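Local coordinates for reticulocyte-binding protein 2a (Plasmodium vivax, PDB 4Z8N) that probably helps the malaria parasite recognise and enter reticulocytes, here represented by its helical erythrocyte-binding domain, at residues A[82-87]-A[95-100]; A[193-198]-A[293-298]. All coordinates share one frame; numbering follows the deposited sequence.

Interaction 1: A[82-87]-A[95-100]; sequences FVLEYP and SNYEAK
Tyr97 OH donates a hydrogen bond to Leu84 O, with 2.7 Å between the two oxygens; the hydroxyl is tilted 15° from the carbonyl plane. The acceptor belongs to the last turn of helix 71-85, where Tyr86 is the first residue to leave helical phi/psi, so a tyrosine hydroxyl serves a carbonyl near the helix end. Relative to the ring, Leu84 O lies at the edge and in plane.

The same leucine also covers one face of that ring. Leu84 CD2 stands 3.6 Å from the Tyr97 ring centroid and 16° off the normal, a CH-pi contact, with Tyr97 CZ its nearest ring atom. With Tyr97 CG anti to the backbone N (chi1 -172°), the ring extends from its own helix across to helix 71-85. Pro87 CB meets the ring obliquely, 3.8 Å from Tyr97 CD2, so the ring is held by a bond, a methyl and a proline together.

One helical turn further on, Lys100 packs through its aliphatic part: its CB lies 3.7 Å from Leu84 CD2, and its CG is 4.1 Å from Val83 CG1. Its ammonium is engaged by Glu103 in a salt bridge. Phe206 of helix 199-237 touches both Leu84 and Tyr97, joining a third helix to the cluster. Hydrophobic packing between two helices joined by a short connection that holds helix 87-90, pinned by one side-chain-to-backbone bond beside that connection, is that of a helical hairpin in this largely alpha-helical erythrocyte-binding domain.

Interaction 2: A[193-198]-A[293-298]; sequences QEIDNN and TYVSEK
Ile195 CG1 lies beside the backbone N (chi1 -50°) and Val295 CG1 anti to its own (chi1 -172°), torsions that bring Ile195 CD1 to 4.1 Å from Val295 CG1, the two side chains crossing at about a right angle. This joins the turn that leads from helix 168-194 into the N-cap of helix 199-237 to the C-terminal end of helix 246-297, at one end of the elongated helical domain. Ile195 also touches Ile201, so the small apolar patch reaches the first turn of helix 199-237.

Lys298, the last residue of this construct, stays extended through chi3 and bends at chi4. Its methylenes pass near the isoleucine, with Lys298 CD 4.5 Å from Ile195 CD1. Lys298 NZ then comes to 4.0 Å from Asp196 OD2, a long salt bridge at an exposed position, where solvent probably weakens the attraction.

Asn198 occupies the N-cap, its OD1 accepting from Ile201 N. Its other amide atom makes a weak bond to the turn itself, Asn198 ND2 to Asp196 O at 3.2 Å with an N-H...O angle of 127°. Across the contact the Tyr294 ring meets this cap obliquely, with Tyr294 CE2 4.4 Å from Asn198 OD1.

How the interactions relate
From the N terminus, the chain first closes a short loop at interaction 1: seven residues, with most of helix 87-90 among them, separate 82-87 from 95-100, and the contact ties helix 71-85 to helix 94-115. The chain then runs on to 193-198, where interaction 2 opens a much longer loop of 94 intervening residues, closed at the C terminus by 293-298. The loops follow in series and neither nest nor cross. The centres of the two contacts are about 19 Å apart, on the same side of the chain's centre. Helix 199-237 bridges them in space: Phe206 reaches the first contact and Thr200 the second, while Ser202 meets Tyr97 and also bonds Asn198 O.

Interaction 1: A[82-87]-A[95-100]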
loop_
_atom_site.group_PDB
_atom_site.type_symbol
_atom_site.label_atom_id
_atom_site.label_comp_id
_atom_site.label_asym_id
_atom_site.label_seq_id
_atom_site.Cartn_x
_atom_site.Cartn_y
_atom_site.Cartn_z
ATOM N N PHE A 82 15.696 14.640 -3.488
ATOM C CA PHE A 82 17.087 14.406 -3.874
ATOM C C PHE A 82 18.004 15.496 -3.309
ATOM O O PHE A 82 19.099 15.205 -2.824
ATOM C CB PHE A 82 17.209 14.335 -5.402
ATOM C CG PHE A 82 18.598 14.021 -5.894
ATOM C CD1 PHE A 82 19.334 12.992 -5.330
ATOM C CD2 PHE A 82 19.157 14.741 -6.941
ATOM C CE1 PHE A 82 20.609 12.698 -5.785
ATOM C CE2 PHE A 82 20.432 14.451 -7.404
ATOM C CZ PHE A 82 21.158 13.427 -6.825
ATOM N N VAL A 83 17.546 16.745 -3.364
ATOM C CA VAL A 83 18.301 17.861 -2.797
ATOM C C VAL A 83 18.417 17.732 -1.279
ATOM O O VAL A 83 19.481 17.968 -0.701
ATOM C CB VAL A 83 17.654 19.224 -3.133
ATOM C CG1 VAL A 83 18.472 20.362 -2.536
ATOM C CG2 VAL A 83 17.523 19.400 -4.638
ATOM N N LEU A 84 17.319 17.344 -0.639
ATOM C CA LEU A 84 17.268 17.244 0.816
ATOM C C LEU A 84 18.060 16.054 1.354
ATOM O O LEU A 84 18.470 16.050 2.516
ATOM C CB LEU A 84 15.814 17.152 1.285
ATOM C CG LEU A 84 14.929 18.368 1.008
ATOM C CD1 LEU A 84 13.479 18.049 1.330
ATOM C CD2 LEU A 84 15.403 19.574 1.808
ATOM N N GLU A 85 18.272 15.047 0.511
ATOM C CA GLU A 85 19.002 13.849 0.923
ATOM C C GLU A 85 20.494 13.986 0.670
ATOM O O GLU A 85 21.311 13.354 1.342
ATOM C CB GLU A 85 18.469 12.614 0.197
ATOM C CG GLU A 85 17.114 12.142 0.690
ATOM C CD GLU A 85 16.663 10.864 0.009
ATOM O OE1 GLU A 85 17.274 10.486 -1.012
ATOM O OE2 GLU A 85 15.704 10.237 0.502
ATOM N N TYR A 86 20.845 14.814 -0.307
ATOM C CA TYR A 86 22.243 15.040 -0.646
ATOM C C TYR A 86 22.571 16.529 -0.714
ATOM O O TYR A 86 22.925 17.036 -1.777
ATOM C CB TYR A 86 22.578 14.361 -1.977
ATOM C CG TYR A 86 22.370 12.861 -1.961
ATOM C CD1 TYR A 86 21.134 12.307 -2.269
ATOM C CD2 TYR A 86 23.409 12.001 -1.630
ATOM C CE1 TYR A 86 20.940 10.937 -2.252
ATOM C CE2 TYR A 86 23.224 10.630 -1.612
ATOM C CZ TYR A 86 21.989 10.104 -1.922
ATOM O OH TYR A 86 21.805 8.740 -1.904
ATOM N N PRO A 87 22.461 17.235 0.427
ATOM C CA PRO A 87 22.666 18.688 0.418
ATOM C C PRO A 87 24.119 19.090 0.186
ATOM O O PRO A 87 24.372 20.112 -0.454
ATOM C CB PRO A 87 22.207 19.114 1.818
ATOM C CG PRO A 87 22.432 17.911 2.667
ATOM C CD PRO A 87 22.157 16.728 1.779
ATOM N N SER A 95 19.989 27.821 5.016
ATOM C CA SER A 95 18.788 28.619 4.781
ATOM C C SER A 95 17.991 28.124 3.578
ATOM O O SER A 95 16.770 27.987 3.648
ATOM C CB SER A 95 19.159 30.086 4.593
ATOM O OG SER A 95 19.591 30.650 5.818
ATOM N N ASN A 96 18.681 27.855 2.477
ATOM C CA ASN A 96 18.020 27.330 1.290
ATOM C C ASN A 96 17.547 25.897 1.509
ATOM O O ASN A 96 16.582 25.456 0.885
ATOM C CB ASN A 96 18.950 27.408 0.080
ATOM C CG ASN A 96 19.148 28.831 -0.410
ATOM O OD1 ASN A 96 18.205 29.625 -0.444
ATOM N ND2 ASN A 96 20.376 29.162 -0.789
ATOM N N TYR A 97 18.219 25.173 2.402
ATOM C CA TYR A 97 17.779 23.827 2.757
ATOM C C TYR A 97 16.419 23.882 3.436
ATOM O O TYR A 97 15.528 23.097 3.115
ATOM C CB TYR A 97 18.785 23.125 3.677
ATOM C CG TYR A 97 18.446 21.669 3.910
ATOM C CD1 TYR A 97 17.516 21.290 4.873
ATOM C CD2 TYR A 97 19.041 20.672 3.151
ATOM C CE1 TYR A 97 17.192 19.959 5.071
ATOM C CE2 TYR A 97 18.730 19.342 3.346
ATOM C CZ TYR A 97 17.807 18.990 4.306
ATOM O OH TYR A 97 17.499 17.661 4.495
ATOM N N GLU A 98 16.275 24.802 4.387
ATOM C CA GLU A 98 15.030 24.949 5.133
ATOM C C GLU A 98 13.885 25.348 4.208
ATOM O O GLU A 98 12.752 24.904 4.382
ATOM C CB GLU A 98 15.196 25.978 6.257
ATOM C CG GLU A 98 16.166 25.539 7.348
ATOM C CD GLU A 98 16.469 26.640 8.347
ATOM O OE1 GLU A 98 16.048 27.794 8.116
ATOM O OE2 GLU A 98 17.134 26.352 9.366
ATOM N N ALA A 99 14.190 26.187 3.225
ATOM C CA ALA A 99 13.205 26.580 2.226
ATOM C C ALA A 99 12.824 25.385 1.356
ATOM O O ALA A 99 11.665 25.225 0.970
ATOM C CB ALA A 99 13.740 27.721 1.371
ATOM N N LYS A 100 13.809 24.544 1.058
ATOM C CA LYS A 100 13.584 23.357 0.244
ATOM C C LYS A 100 12.708 22.351 0.980
ATOM O O LYS A 100 11.884 21.666 0.373
ATOM C CB LYS A 100 14.914 22.709 -0.142
ATOM C CG LYS A 100 15.001 22.311 -1.605
ATOM C CD LYS A 100 15.035 23.541 -2.496
ATOM C CE LYS A 100 14.962 23.165 -3.967
ATOM N NZ LYS A 100 13.695 22.446 -4.288
#

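Interaction 2: A[193-198]-A[293-298]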
loop_
_atom_site.group_PDB
_atom_site.type_symbol
_atom_site.label_atom_id
_atom_site.label_comp_id
_atom_site.label_asym_id
_atom_site.label_seq_id
_atom_site.Cartn_x
_atom_site.Cartn_y
_atom_site.Cartn_z
ATOM N N GLN A 193 21.989 20.324 20.698
ATOM C CA GLN A 193 22.325 21.089 21.895
ATOM C C GLN A 193 23.818 21.398 21.949
ATOM O O GLN A 193 24.238 22.361 22.588
ATOM C CB GLN A 193 21.910 20.334 23.162
ATOM C CG GLN A 193 20.421 20.356 23.463
ATOM C CD GLN A 193 20.090 19.670 24.780
ATOM O OE1 GLN A 193 20.859 18.845 25.272
ATOM N NE2 GLN A 193 18.945 20.015 25.357
ATOM N N GLU A 194 24.614 20.577 21.272
ATOM C CA GLU A 194 26.067 20.652 21.379
ATOM C C GLU A 194 26.740 21.188 20.118
ATOM O O GLU A 194 27.832 21.751 20.179
ATOM C CB GLU A 194 26.635 19.269 21.714
ATOM C CG GLU A 194 26.114 18.681 23.019
ATOM C CD GLU A 194 26.571 19.465 24.237
ATOM O OE1 GLU A 194 27.670 20.056 24.188
ATOM O OE2 GLU A 194 25.829 19.492 25.242
ATOM N N ILE A 195 26.088 21.005 18.974
ATOM C CA ILE A 195 26.677 21.373 17.691
ATOM C C ILE A 195 25.819 22.402 16.962
ATOM O O ILE A 195 24.593 22.294 16.936
ATOM C CB ILE A 195 26.862 20.130 16.783
ATOM C CG1 ILE A 195 27.571 19.008 17.542
ATOM C CG2 ILE A 195 27.628 20.488 15.516
ATOM C CD1 ILE A 195 28.962 19.370 18.010
ATOM N N ASP A 196 26.468 23.404 16.376
ATOM C CA ASP A 196 25.768 24.384 15.555
ATOM C C ASP A 196 25.133 23.698 14.346
ATOM O O ASP A 196 25.735 22.813 13.737
ATOM C CB ASP A 196 26.721 25.493 15.110
ATOM C CG ASP A 196 27.232 26.322 16.274
ATOM O OD1 ASP A 196 26.399 26.911 16.995
ATOM O OD2 ASP A 196 28.463 26.377 16.474
ATOM N N ASN A 197 23.910 24.103 14.017
ATOM C CA ASN A 197 23.139 23.466 12.956
ATOM C C ASN A 197 23.815 23.568 11.591
ATOM O O ASN A 197 24.421 24.583 11.263
ATOM C CB ASN A 197 21.739 24.078 12.888
ATOM C CG ASN A 197 20.789 23.268 12.026
ATOM O OD1 ASN A 197 21.055 22.108 11.705
ATOM N ND2 ASN A 197 19.671 23.878 11.648
ATOM N N ASN A 198 23.716 22.499 10.806
ATOM C CA ASN A 198 24.246 22.481 9.446
ATOM C C ASN A 198 23.395 21.578 8.560
ATOM O O ASN A 198 22.474 20.922 9.046
ATOM C CB ASN A 198 25.708 22.026 9.436
ATOM C CG ASN A 198 25.917 20.703 10.152
ATOM O OD1 ASN A 198 25.572 19.640 9.634
ATOM N ND2 ASN A 198 26.495 20.762 11.347
ATOM N N THR A 293 32.738 13.553 11.568
ATOM C CA THR A 293 33.897 14.361 11.196
ATOM C C THR A 293 33.757 15.797 11.694
ATOM O O THR A 293 34.743 16.423 12.084
ATOM C CB THR A 293 34.117 14.379 9.669
ATOM O OG1 THR A 293 33.044 15.085 9.033
ATOM C CG2 THR A 293 34.188 12.960 9.122
ATOM N N TYR A 294 32.531 16.314 11.675
ATOM C CA TYR A 294 32.253 17.645 12.211
ATOM C C TYR A 294 32.521 17.696 13.713
ATOM O O TYR A 294 33.279 18.539 14.191
ATOM C CB TYR A 294 30.802 18.054 11.938
ATOM C CG TYR A 294 30.515 18.492 10.518
ATOM C CD1 TYR A 294 30.938 19.731 10.052
ATOM C CD2 TYR A 294 29.797 17.677 9.650
ATOM C CE1 TYR A 294 30.670 20.139 8.758
ATOM C CE2 TYR A 294 29.524 18.076 8.354
ATOM C CZ TYR A 294 29.963 19.307 7.913
ATOM O OH TYR A 294 29.692 19.708 6.624
ATOM N N VAL A 295 31.889 16.783 14.446
ATOM C CA VAL A 295 31.966 16.754 15.902
ATOM C C VAL A 295 33.387 16.504 16.403
ATOM O O VAL A 295 33.814 17.085 17.401
ATOM C CB VAL A 295 31.035 15.669 16.488
ATOM C CG1 VAL A 295 30.982 15.769 18.008
ATOM C CG2 VAL A 295 29.641 15.789 15.897
ATOM N N SER A 296 34.113 15.645 15.695
ATOM C CA SER A 296 35.427 15.185 16.132
ATOM C C SER A 296 36.441 16.314 16.325
ATOM O O SER A 296 37.098 16.389 17.366
ATOM C CB SER A 296 35.983 14.164 15.136
ATOM O OG SER A 296 37.268 13.717 15.529
ATOM N N GLU A 297 36.570 17.191 15.336
ATOM C CA GLU A 297 37.612 18.210 15.400
ATOM C C GLU A 297 37.157 19.520 16.040
ATOM O O GLU A 297 37.965 20.428 16.229
ATOM C CB GLU A 297 38.179 18.476 14.007
ATOM C CG GLU A 297 39.017 17.321 13.472
ATOM C CD GLU A 297 39.614 17.607 12.111
ATOM O OE1 GLU A 297 39.219 18.612 11.485
ATOM O OE2 GLU A 297 40.493 16.832 11.677
ATOM N N LYS A 298 35.878 19.613 16.394
ATOM C CA LYS A 298 35.404 20.729 17.215
ATOM C C LYS A 298 35.443 20.339 18.693
ATOM O O LYS A 298 36.298 20.799 19.449
ATOM C CB LYS A 298 33.980 21.163 16.843
ATOM C CG LYS A 298 33.487 22.372 17.634
ATOM C CD LYS A 298 32.000 22.628 17.423
ATOM C CE LYS A 298 31.538 23.885 18.163
ATOM N NZ LYS A 298 32.087 25.146 17.579
#